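PDB 3TX1: UDP-N-acetylenolpyruvoylglucosamine reductase, which probably catalyses the NADPH-dependent reduction of UDP-N-acetylenolpyruvoylglucosamine to UDP-N-acetylmuramate with FAD as cofactor, a step in peptidoglycan synthesis. Local coordinates for residues A[144-149]-A[158-163]; A[151-156]-A[163-168]. One frame throughout, in Å; residues are numbered along the deposited sequence.

Interaction 1. Residues A[144-149]-A[158-163]. With FAD (flavin-adenine dinucleotide), chain B.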
ATOM      1  N   CYS A 144      -6.681 -11.365   5.014  1.00 36.51           N
ATOM      2  CA  CYS A 144      -6.526 -12.431   4.013  1.00 37.76           C
ATOM      3  C   CYS A 144      -6.810 -11.886   2.598  1.00 37.67           C
ATOM      4  O   CYS A 144      -6.442 -12.517   1.580  1.00 38.75           O
ATOM      5  CB  CYS A 144      -7.484 -13.584   4.349  1.00 40.32           C
ATOM      6  SG  CYS A 144      -9.239 -13.070   4.423  1.00 41.26           S
ATOM      7  N   GLY A 145      -7.468 -10.724   2.540  1.00 33.80           N
ATOM      8  CA  GLY A 145      -7.835 -10.143   1.270  1.00 33.35           C
ATOM      9  C   GLY A 145      -7.287  -8.764   0.943  1.00 32.08           C
ATOM     10  O   GLY A 145      -7.623  -8.245  -0.109  1.00 32.79           O
ATOM     11  N   ILE A 146      -6.432  -8.196   1.810  1.00 29.59           N
ATOM     12  CA  ILE A 146      -5.869  -6.846   1.648  1.00 27.18           C
ATOM     13  C   ILE A 146      -4.569  -6.926   0.876  1.00 26.46           C
ATOM     14  O   ILE A 146      -3.576  -7.422   1.391  1.00 25.29           O
ATOM     15  CB  ILE A 146      -5.546  -6.173   3.007  1.00 26.55           C
ATOM     16  CG1 ILE A 146      -6.761  -6.137   3.945  1.00 27.10           C
ATOM     17  CG2 ILE A 146      -5.027  -4.772   2.787  1.00 25.56           C
ATOM     18  CD1 ILE A 146      -6.489  -5.574   5.338  1.00 26.47           C
ATOM     19  N   PRO A 147      -4.550  -6.374  -0.341  1.00 27.58           N
ATOM     20  CA  PRO A 147      -3.414  -6.412  -1.266  1.00 28.06           C
ATOM     21  C   PRO A 147      -2.276  -5.603  -0.718  1.00 28.48           C
ATOM     22  O   PRO A 147      -2.471  -4.876   0.265  1.00 30.69           O
ATOM     23  CB  PRO A 147      -3.961  -5.698  -2.514  1.00 28.80           C
ATOM     24  CG  PRO A 147      -5.458  -5.713  -2.360  1.00 29.30           C
ATOM     25  CD  PRO A 147      -5.632  -5.541  -0.882  1.00 28.49           C
ATOM     26  N   GLY A 148      -1.089  -5.729  -1.305  1.00 27.91           N
ATOM     27  CA  GLY A 148       0.022  -4.903  -0.872  1.00 25.91           C
ATOM     28  C   GLY A 148       1.057  -5.565   0.009  1.00 24.85           C
ATOM     29  O   GLY A 148       0.938  -6.733   0.372  1.00 24.55           O
ATOM     30  N   SER A 149       2.065  -4.772   0.370  1.00 23.93           N
ATOM     31  CA  SER A 149       3.184  -5.249   1.158  1.00 23.85           C
ATOM     32  C   SER A 149       2.996  -4.989   2.640  1.00 23.10           C
ATOM     33  O   SER A 149       2.220  -4.109   3.027  1.00 23.05           O
ATOM     34  CB  SER A 149       4.464  -4.506   0.715  1.00 23.60           C
ATOM     35  OG  SER A 149       4.603  -3.225   1.364  1.00 22.39           O
ATOM     36  N   ALA A 158      -3.286  -0.665   8.028  1.00 38.94           N
ATOM     37  CA  ALA A 158      -4.225  -1.321   7.158  1.00 36.48           C
ATOM     38  C   ALA A 158      -5.271  -2.088   7.967  1.00 36.56           C
ATOM     39  O   ALA A 158      -4.948  -2.760   8.944  1.00 35.90           O
ATOM     40  CB  ALA A 158      -3.452  -2.234   6.206  1.00 32.96           C
ATOM     41  N   GLY A 159      -6.525  -1.990   7.561  1.00 37.08           N
ATOM     42  CA  GLY A 159      -7.567  -2.718   8.266  1.00 40.38           C
ATOM     43  C   GLY A 159      -8.764  -3.013   7.404  1.00 40.06           C
ATOM     44  O   GLY A 159      -8.934  -2.401   6.386  1.00 40.52           O
ATOM     45  N   ALA A 160      -9.583  -3.974   7.813  1.00 42.73           N
ATOM     46  CA  ALA A 160     -10.790  -4.326   7.083  1.00 43.27           C
ATOM     47  C   ALA A 160     -11.665  -5.229   7.943  1.00 44.28           C
ATOM     48  O   ALA A 160     -11.152  -6.101   8.630  1.00 46.76           O
ATOM     49  CB  ALA A 160     -10.446  -5.012   5.768  1.00 41.97           C
ATOM     50  N   TYR A 161     -12.981  -5.031   7.885  1.00 45.29           N
ATOM     51  CA  TYR A 161     -13.916  -5.863   8.645  1.00 47.27           C
ATOM     52  C   TYR A 161     -13.735  -5.685  10.138  1.00 50.75           C
ATOM     53  O   TYR A 161     -13.618  -6.670  10.891  1.00 48.42           O
ATOM     54  CB  TYR A 161     -13.822  -7.347   8.215  1.00 42.31           C
ATOM     55  CG  TYR A 161     -14.128  -7.464   6.755  1.00 38.98           C
ATOM     56  CD1 TYR A 161     -13.155  -7.883   5.853  1.00 36.88           C
ATOM     57  CD2 TYR A 161     -15.350  -6.997   6.251  1.00 37.93           C
ATOM     58  CE1 TYR A 161     -13.401  -7.897   4.484  1.00 35.21           C
ATOM     59  CE2 TYR A 161     -15.604  -7.010   4.897  1.00 37.23           C
ATOM     60  CZ  TYR A 161     -14.625  -7.471   4.016  1.00 35.42           C
ATOM     61  OH  TYR A 161     -14.891  -7.524   2.677  1.00 34.18           O
ATOM     62  N   GLY A 162     -13.706  -4.415  10.553  1.00 52.72           N
ATOM     63  CA  GLY A 162     -13.502  -4.088  11.963  1.00 57.75           C
ATOM     64  C   GLY A 162     -12.150  -4.492  12.553  1.00 57.96           C
ATOM     65  O   GLY A 162     -11.884  -4.182  13.708  1.00 60.94           O
ATOM     66  N   GLY A 163     -11.322  -5.198  11.772  1.00 58.63           N
ATOM     67  CA  GLY A 163      -9.941  -5.598  12.139  1.00 54.12           C
ATOM     68  C   GLY A 163      -8.913  -4.560  11.651  1.00 52.33           C
ATOM     69  O   GLY A 163      -9.212  -3.740  10.776  1.00 45.44           O
TER
HETATM   70  PA  FAD B 299       1.862   1.305  -1.532  1.00 35.15           P
HETATM   71  O1A FAD B 299       3.038   0.863  -2.336  1.00 36.34           O
HETATM   72  O2A FAD B 299       0.557   1.585  -2.220  1.00 35.89           O
HETATM   73  O5B FAD B 299       2.223   2.670  -0.783  1.00 35.57           O
HETATM   74  C5B FAD B 299       1.409   2.879   0.367  1.00 34.88           C
HETATM   75  C4B FAD B 299       2.025   3.873   1.329  1.00 35.66           C
HETATM   76  O4B FAD B 299       2.874   3.209   2.252  1.00 35.07           O
HETATM   77  C3B FAD B 299       2.866   4.968   0.712  1.00 36.94           C
HETATM   78  O3B FAD B 299       2.819   6.084   1.636  1.00 38.35           O
HETATM   79  C2B FAD B 299       4.252   4.326   0.760  1.00 36.84           C
HETATM   80  O2B FAD B 299       5.403   5.189   0.676  1.00 38.61           O
HETATM   81  C1B FAD B 299       4.204   3.697   2.121  1.00 35.96           C
HETATM   82  N9A FAD B 299       5.057   2.522   2.159  1.00 34.71           N
HETATM   83  C8A FAD B 299       5.020   1.449   1.355  1.00 33.78           C
HETATM   84  N7A FAD B 299       5.930   0.536   1.797  1.00 33.44           N
HETATM   85  C5A FAD B 299       6.551   1.010   2.900  1.00 33.81           C
HETATM   86  C6A FAD B 299       7.627   0.603   3.841  1.00 33.65           C
HETATM   87  N6A FAD B 299       8.302  -0.576   3.738  1.00 33.06           N
HETATM   88  N1A FAD B 299       7.928   1.457   4.842  1.00 34.27           N
HETATM   89  C2A FAD B 299       7.308   2.618   5.005  1.00 35.35           C
HETATM   90  N3A FAD B 299       6.359   3.076   4.187  1.00 35.48           N
HETATM   91  C4A FAD B 299       5.949   2.333   3.135  1.00 34.72           C
HETATM   92  N1  FAD B 299      -6.504  -1.190   2.557  1.00 39.46           N
HETATM   93  C2  FAD B 299      -7.116  -1.520   3.720  1.00 41.59           C
HETATM   94  O2  FAD B 299      -6.704  -1.033   4.786  1.00 42.77           O
HETATM   95  N3  FAD B 299      -8.138  -2.383   3.814  1.00 43.24           N
HETATM   96  C4  FAD B 299      -8.684  -2.981   2.765  1.00 42.82           C
HETATM   97  O4  FAD B 299      -9.664  -3.752   2.887  1.00 44.40           O
HETATM   98  C4X FAD B 299      -8.073  -2.671   1.464  1.00 40.76           C
HETATM   99  N5  FAD B 299      -8.553  -3.233   0.359  1.00 41.00           N
HETATM  100  C5X FAD B 299      -8.035  -2.982  -0.852  1.00 39.57           C
HETATM  101  C6  FAD B 299      -8.582  -3.625  -1.951  1.00 40.32           C
HETATM  102  C7  FAD B 299      -8.064  -3.420  -3.203  1.00 39.50           C
HETATM  103  C7M FAD B 299      -8.680  -4.112  -4.391  1.00 40.09           C
HETATM  104  C8  FAD B 299      -6.906  -2.506  -3.322  1.00 38.41           C
HETATM  105  C8M FAD B 299      -6.294  -2.220  -4.646  1.00 39.31           C
HETATM  106  C9  FAD B 299      -6.366  -1.874  -2.235  1.00 37.72           C
HETATM  107  C9A FAD B 299      -6.898  -2.077  -0.985  1.00 38.08           C
HETATM  108  N10 FAD B 299      -6.348  -1.455   0.163  1.00 38.04           N
HETATM  109  C10 FAD B 299      -6.932  -1.737   1.412  1.00 39.12           C
HETATM  110  C1' FAD B 299      -5.220  -0.514   0.034  1.00 36.58           C
HETATM  111  C2' FAD B 299      -3.886  -1.215   0.163  1.00 36.32           C
HETATM  112  O2' FAD B 299      -4.045  -2.617  -0.035  1.00 37.34           O
HETATM  113  C3' FAD B 299      -3.293  -1.020   1.545  1.00 36.20           C
HETATM  114  O3' FAD B 299      -3.250   0.383   1.772  1.00 36.35           O
HETATM  115  C4' FAD B 299      -1.886  -1.609   1.592  1.00 35.36           C
HETATM  116  O4' FAD B 299      -1.491  -1.916   2.937  1.00 35.94           O
HETATM  117  C5' FAD B 299      -0.859  -0.738   0.892  1.00 34.17           C
HETATM  118  O5' FAD B 299       0.214  -1.576   0.534  1.00 33.76           O
HETATM  119  P   FAD B 299       1.318  -1.205  -0.534  1.00 33.49           P
HETATM  120  O1P FAD B 299       2.478  -2.067  -0.191  1.00 33.78           O
HETATM  121  O2P FAD B 299       0.625  -1.356  -1.845  1.00 34.47           O
HETATM  122  O3P FAD B 299       1.617   0.315  -0.309  1.00 33.90           O
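Part of the flavin pocket of the PCMH-type FAD-binding domain is formed by two pieces of chain: Ile-146, in the loop that leads to helix 150-156, and Gly-159 and Ala-160, on the first strand of a small, weakly bonded antiparallel hairpin. Their direct contact is small and apolar, carried by the CD1 tip of Ile-146, which meets the methyl of Ala-160 (CD1 to CB 4.0 Å) and the backbone of Gly-159. Both pieces are also bridged by the isoalloxazine. Gly-159 pairs with the pyrimidine edge through its backbone: its N donates to FAD O2 (2.9 Å), and FAD N3 donates to Gly-159 O (2.7 Å, N-H...O angle 161°). That carbonyl also accepts from Arg-194 NE, a predicted active-site residue. A type I' turn from Ala-160 to Gly-163 closes the hairpin. Loop 144-149 instead lies over one face of the flavin. With CG2 of Ile-146 anti to its own backbone N (chi1, to CG1, -55°), both branches reach that face, and CG2 sits 3.8 Å from FAD C10. Farther along the same face, the ring of Pro-147 lies over the benzenoid part, CG to FAD C7 being 3.6 Å. The loop then follows the cofactor outward, Pro-147 O accepting from the ribityl hydroxyl O2' of FAD (2.8 Å). Ser-149, at the N-cap of helix 150-156, accepts from Gly-152 N at its OG, while its backbone N (2.8 Å, 164°) and its OG (2.9 Å) both donate to the same phosphate oxygen of FAD, O1P.

Interaction 2. Residues A[151-156]-A[163-168]. With FAD (flavin-adenine dinucleotide), chain B; SO4 (sulfate ion), chain E.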
ATOM      1  N   GLY A 151       5.198  -3.532   4.500  1.00 23.74           N
ATOM      2  CA  GLY A 151       5.621  -2.179   4.730  1.00 23.13           C
ATOM      3  C   GLY A 151       4.482  -1.218   4.535  1.00 23.75           C
ATOM      4  O   GLY A 151       4.365  -0.257   5.276  1.00 25.10           O
ATOM      5  N   GLY A 152       3.647  -1.465   3.527  1.00 24.07           N
ATOM      6  CA  GLY A 152       2.528  -0.557   3.216  1.00 24.76           C
ATOM      7  C   GLY A 152       1.491  -0.704   4.301  1.00 27.31           C
ATOM      8  O   GLY A 152       0.930   0.289   4.806  1.00 27.71           O
ATOM      9  N   ALA A 153       1.271  -1.958   4.696  1.00 28.02           N
ATOM     10  CA  ALA A 153       0.358  -2.260   5.786  1.00 30.50           C
ATOM     11  C   ALA A 153       0.700  -1.485   7.063  1.00 33.13           C
ATOM     12  O   ALA A 153      -0.187  -0.856   7.651  1.00 36.78           O
ATOM     13  CB  ALA A 153       0.340  -3.750   6.081  1.00 31.51           C
ATOM     14  N   LEU A 154       1.954  -1.500   7.508  1.00 32.18           N
ATOM     15  CA  LEU A 154       2.216  -0.773   8.752  1.00 33.98           C
ATOM     16  C   LEU A 154       2.084   0.731   8.522  1.00 36.70           C
ATOM     17  O   LEU A 154       1.633   1.494   9.401  1.00 37.26           O
ATOM     18  CB  LEU A 154       3.571  -1.082   9.367  1.00 31.29           C
ATOM     19  CG  LEU A 154       3.978  -2.529   9.558  1.00 31.23           C
ATOM     20  CD1 LEU A 154       4.868  -2.594  10.778  1.00 31.82           C
ATOM     21  CD2 LEU A 154       2.824  -3.491   9.721  1.00 30.37           C
ATOM     22  N   HIS A 155       2.466   1.153   7.326  1.00 35.34           N
ATOM     23  CA  HIS A 155       2.424   2.548   7.046  1.00 36.46           C
ATOM     24  C   HIS A 155       0.995   3.033   7.091  1.00 38.22           C
ATOM     25  O   HIS A 155       0.704   4.085   7.648  1.00 39.95           O
ATOM     26  CB  HIS A 155       3.108   2.867   5.731  1.00 33.53           C
ATOM     27  CG  HIS A 155       3.175   4.324   5.467  1.00 37.48           C
ATOM     28  ND1 HIS A 155       4.185   5.104   5.931  1.00 42.62           N
ATOM     29  CD2 HIS A 155       2.268   5.179   4.852  1.00 40.15           C
ATOM     30  CE1 HIS A 155       3.953   6.390   5.587  1.00 43.62           C
ATOM     31  NE2 HIS A 155       2.782   6.432   4.916  1.00 42.87           N
ATOM     32  N   MET A 156       0.080   2.225   6.574  1.00 37.16           N
ATOM     33  CA  MET A 156      -1.316   2.607   6.510  1.00 38.37           C
ATOM     34  C   MET A 156      -2.202   2.158   7.677  1.00 40.46           C
ATOM     35  O   MET A 156      -3.396   2.430   7.681  1.00 44.22           O
ATOM     36  CB  MET A 156      -1.899   1.969   5.259  1.00 35.55           C
ATOM     37  CG  MET A 156      -1.254   2.402   3.965  1.00 34.62           C
ATOM     38  SD  MET A 156      -1.421   4.176   3.727  1.00 36.27           S
ATOM     39  CE  MET A 156      -3.076   4.470   4.353  1.00 36.78           C
ATOM     40  N   GLY A 163     -11.322  -5.198  11.772  1.00 58.63           N
ATOM     41  CA  GLY A 163      -9.941  -5.598  12.139  1.00 54.12           C
ATOM     42  C   GLY A 163      -8.913  -4.560  11.651  1.00 52.33           C
ATOM     43  O   GLY A 163      -9.212  -3.740  10.776  1.00 45.44           O
ATOM     44  N   GLU A 164      -7.700  -4.592  12.214  1.00 53.39           N
ATOM     45  CA  GLU A 164      -6.677  -3.592  11.902  1.00 48.07           C
ATOM     46  C   GLU A 164      -5.309  -4.034  12.382  1.00 44.04           C
ATOM     47  O   GLU A 164      -5.230  -4.710  13.390  1.00 43.39           O
ATOM     48  CB  GLU A 164      -7.038  -2.293  12.575  1.00 53.45           C
ATOM     49  CG  GLU A 164      -6.649  -1.106  11.730  1.00 62.61           C
ATOM     50  CD  GLU A 164      -7.344   0.165  12.176  1.00 74.77           C
ATOM     51  OE1 GLU A 164      -7.717   0.243  13.376  1.00 74.16           O
ATOM     52  OE2 GLU A 164      -7.503   1.080  11.320  1.00 81.86           O
ATOM     53  N   ILE A 165      -4.242  -3.651  11.659  1.00 40.31           N
ATOM     54  CA  ILE A 165      -2.842  -4.032  11.965  1.00 37.96           C
ATOM     55  C   ILE A 165      -2.434  -3.615  13.366  1.00 41.23           C
ATOM     56  O   ILE A 165      -1.790  -4.391  14.083  1.00 41.90           O
ATOM     57  CB  ILE A 165      -1.836  -3.457  10.929  1.00 37.03           C
ATOM     58  CG1 ILE A 165      -1.915  -4.185   9.578  1.00 34.53           C
ATOM     59  CG2 ILE A 165      -0.391  -3.545  11.412  1.00 36.24           C
ATOM     60  CD1 ILE A 165      -1.282  -5.566   9.547  1.00 32.82           C
ATOM     61  N   SER A 166      -2.833  -2.408  13.777  1.00 44.23           N
ATOM     62  CA  SER A 166      -2.501  -1.921  15.117  1.00 47.43           C
ATOM     63  C   SER A 166      -3.093  -2.836  16.154  1.00 49.66           C
ATOM     64  O   SER A 166      -2.531  -2.971  17.228  1.00 55.19           O
ATOM     65  CB  SER A 166      -2.930  -0.470  15.347  1.00 50.32           C
ATOM     66  OG  SER A 166      -4.339  -0.321  15.271  1.00 56.55           O
ATOM     67  N   ASP A 167      -4.222  -3.470  15.848  1.00 49.93           N
ATOM     68  CA  ASP A 167      -4.778  -4.469  16.779  1.00 52.37           C
ATOM     69  C   ASP A 167      -3.739  -5.525  17.123  1.00 52.60           C
ATOM     70  O   ASP A 167      -3.709  -5.990  18.253  1.00 57.92           O
ATOM     71  CB  ASP A 167      -6.003  -5.200  16.217  1.00 51.62           C
ATOM     72  CG  ASP A 167      -7.214  -4.303  16.078  1.00 53.36           C
ATOM     73  OD1 ASP A 167      -7.310  -3.327  16.856  1.00 56.64           O
ATOM     74  OD2 ASP A 167      -8.081  -4.595  15.217  1.00 50.36           O
ATOM     75  N   VAL A 168      -2.888  -5.908  16.175  1.00 48.45           N
ATOM     76  CA  VAL A 168      -1.935  -6.963  16.481  1.00 49.79           C
ATOM     77  C   VAL A 168      -0.473  -6.688  16.225  1.00 50.79           C
ATOM     78  O   VAL A 168       0.349  -7.627  16.274  1.00 50.20           O
ATOM     79  CB  VAL A 168      -2.287  -8.307  15.819  1.00 47.88           C
ATOM     80  CG1 VAL A 168      -3.419  -8.973  16.560  1.00 47.20           C
ATOM     81  CG2 VAL A 168      -2.561  -8.133  14.329  1.00 46.78           C
TER
HETATM   82  PA  FAD B 299       1.862   1.305  -1.532  1.00 35.15           P
HETATM   83  O1A FAD B 299       3.038   0.863  -2.336  1.00 36.34           O
HETATM   84  O2A FAD B 299       0.557   1.585  -2.220  1.00 35.89           O
HETATM   85  O5B FAD B 299       2.223   2.670  -0.783  1.00 35.57           O
HETATM   86  C5B FAD B 299       1.409   2.879   0.367  1.00 34.88           C
HETATM   87  C4B FAD B 299       2.025   3.873   1.329  1.00 35.66           C
HETATM   88  O4B FAD B 299       2.874   3.209   2.252  1.00 35.07           O
HETATM   89  C3B FAD B 299       2.866   4.968   0.712  1.00 36.94           C
HETATM   90  O3B FAD B 299       2.819   6.084   1.636  1.00 38.35           O
HETATM   91  C2B FAD B 299       4.252   4.326   0.760  1.00 36.84           C
HETATM   92  O2B FAD B 299       5.403   5.189   0.676  1.00 38.61           O
HETATM   93  C1B FAD B 299       4.204   3.697   2.121  1.00 35.96           C
HETATM   94  N9A FAD B 299       5.057   2.522   2.159  1.00 34.71           N
HETATM   95  C8A FAD B 299       5.020   1.449   1.355  1.00 33.78           C
HETATM   96  N7A FAD B 299       5.930   0.536   1.797  1.00 33.44           N
HETATM   97  C5A FAD B 299       6.551   1.010   2.900  1.00 33.81           C
HETATM   98  C6A FAD B 299       7.627   0.603   3.841  1.00 33.65           C
HETATM   99  N6A FAD B 299       8.302  -0.576   3.738  1.00 33.06           N
HETATM  100  N1A FAD B 299       7.928   1.457   4.842  1.00 34.27           N
HETATM  101  C2A FAD B 299       7.308   2.618   5.005  1.00 35.35           C
HETATM  102  N3A FAD B 299       6.359   3.076   4.187  1.00 35.48           N
HETATM  103  C4A FAD B 299       5.949   2.333   3.135  1.00 34.72           C
HETATM  104  N1  FAD B 299      -6.504  -1.190   2.557  1.00 39.46           N
HETATM  105  C2  FAD B 299      -7.116  -1.520   3.720  1.00 41.59           C
HETATM  106  O2  FAD B 299      -6.704  -1.033   4.786  1.00 42.77           O
HETATM  107  N3  FAD B 299      -8.138  -2.383   3.814  1.00 43.24           N
HETATM  108  C4  FAD B 299      -8.684  -2.981   2.765  1.00 42.82           C
HETATM  109  O4  FAD B 299      -9.664  -3.752   2.887  1.00 44.40           O
HETATM  110  C4X FAD B 299      -8.073  -2.671   1.464  1.00 40.76           C
HETATM  111  N5  FAD B 299      -8.553  -3.233   0.359  1.00 41.00           N
HETATM  112  C5X FAD B 299      -8.035  -2.982  -0.852  1.00 39.57           C
HETATM  113  C6  FAD B 299      -8.582  -3.625  -1.951  1.00 40.32           C
HETATM  114  C7  FAD B 299      -8.064  -3.420  -3.203  1.00 39.50           C
HETATM  115  C7M FAD B 299      -8.680  -4.112  -4.391  1.00 40.09           C
HETATM  116  C8  FAD B 299      -6.906  -2.506  -3.322  1.00 38.41           C
HETATM  117  C8M FAD B 299      -6.294  -2.220  -4.646  1.00 39.31           C
HETATM  118  C9  FAD B 299      -6.366  -1.874  -2.235  1.00 37.72           C
HETATM  119  C9A FAD B 299      -6.898  -2.077  -0.985  1.00 38.08           C
HETATM  120  N10 FAD B 299      -6.348  -1.455   0.163  1.00 38.04           N
HETATM  121  C10 FAD B 299      -6.932  -1.737   1.412  1.00 39.12           C
HETATM  122  C1' FAD B 299      -5.220  -0.514   0.034  1.00 36.58           C
HETATM  123  C2' FAD B 299      -3.886  -1.215   0.163  1.00 36.32           C
HETATM  124  O2' FAD B 299      -4.045  -2.617  -0.035  1.00 37.34           O
HETATM  125  C3' FAD B 299      -3.293  -1.020   1.545  1.00 36.20           C
HETATM  126  O3' FAD B 299      -3.250   0.383   1.772  1.00 36.35           O
HETATM  127  C4' FAD B 299      -1.886  -1.609   1.592  1.00 35.36           C
HETATM  128  O4' FAD B 299      -1.491  -1.916   2.937  1.00 35.94           O
HETATM  129  C5' FAD B 299      -0.859  -0.738   0.892  1.00 34.17           C
HETATM  130  O5' FAD B 299       0.214  -1.576   0.534  1.00 33.76           O
HETATM  131  P   FAD B 299       1.318  -1.205  -0.534  1.00 33.49           P
HETATM  132  O1P FAD B 299       2.478  -2.067  -0.191  1.00 33.78           O
HETATM  133  O2P FAD B 299       0.625  -1.356  -1.845  1.00 34.47           O
HETATM  134  O3P FAD B 299       1.617   0.315  -0.309  1.00 33.90           O
HETATM  135  S   SO4 E 302       2.158   9.806   4.548  1.00111.94           S
HETATM  136  O1  SO4 E 302       3.247   9.563   5.529  1.00111.41           O
HETATM  137  O2  SO4 E 302       0.900   9.203   5.051  1.00102.92           O
HETATM  138  O3  SO4 E 302       1.992  11.265   4.347  1.00116.64           O
HETATM  139  O4  SO4 E 302       2.497   9.205   3.236  1.00114.58           O
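Ile-165 is the residue through which 163-168 meets Ala-153 and Leu-154 of helix 150-156. The second segment starts on the weakly bonded strand 163-164 and turns at Ile-165 into a short, weakly bonded helix. The CA atoms of Leu-154 and Ile-165 are 6.8 Å apart, and the contact is wholly apolar. Ile-165 divides its branches between the two partners: with chi1 at -73°, CG1 lies beside its own backbone N and faces Ala-153 (CG1 to CB 4.2 Å), while CG2 meets a methyl of Leu-154 (CG2 to CD2 3.6 Å). The Leu-154 and Ile-165 side chains cross at about a right angle. Ser-166 follows, its N bonded to Asn-157 OD1, and Val-168 N then donates to Ile-165 O, closing the turn of the short helix. Val-168 is also bonded through its backbone to Ser-211, and its side chain packs on Leu-212, which sets the end of the segment against strand 204-214, just before the chain enters strand 169-175. Strands 204-214 and 169-175 cover Leu-154 as well.

Other residues of helix 150-156 meet FAD. Gly-151 brings its CA to 3.3 Å from the adenine N6A of FAD, and Met-156 CG lies 3.6 Å from the ribityl O3'. His-155, with CG anti to the backbone N (chi1 -175°), places one ring face over the adenosine ribose, FAD C1B being 3.6 Å from its CG. At the ring edge, NE2 makes weak hydrogen bonds to O2 and O4 of a sulfate, probably from the crystallisation liquor, that is also bonded to Lys-316 NZ. A helix packed between FAD and the antiparallel sheet, with glycines where the cofactor comes close, is one of the elements with which this PCMH-type domain holds its flavin dinucleotide.

In the fold
From the N-terminal side, the chain runs through loop 144-149, helix 150-156, hairpin strand 159-160 and then strand 163-164 with helix 165-168. Interaction 1 closes a loop around the helix; interaction 2 closes one around the whole small hairpin. Because their segments alternate, the two loops cross rather than nest, and they share Gly-163. Backbone pairings tie them together: Ala-158 N lies 3.1 Å from Ala-153 O and Ala-158 O 2.9 Å from Ile-165 N, both probable hydrogen bonds. Interaction 1 thus joins the loop and hairpin around the flavin end of FAD, while interaction 2 sets helix 150-156, which lies along FAD from adenine to ribityl chain, against helix 165-168, both packed on strand 204-214.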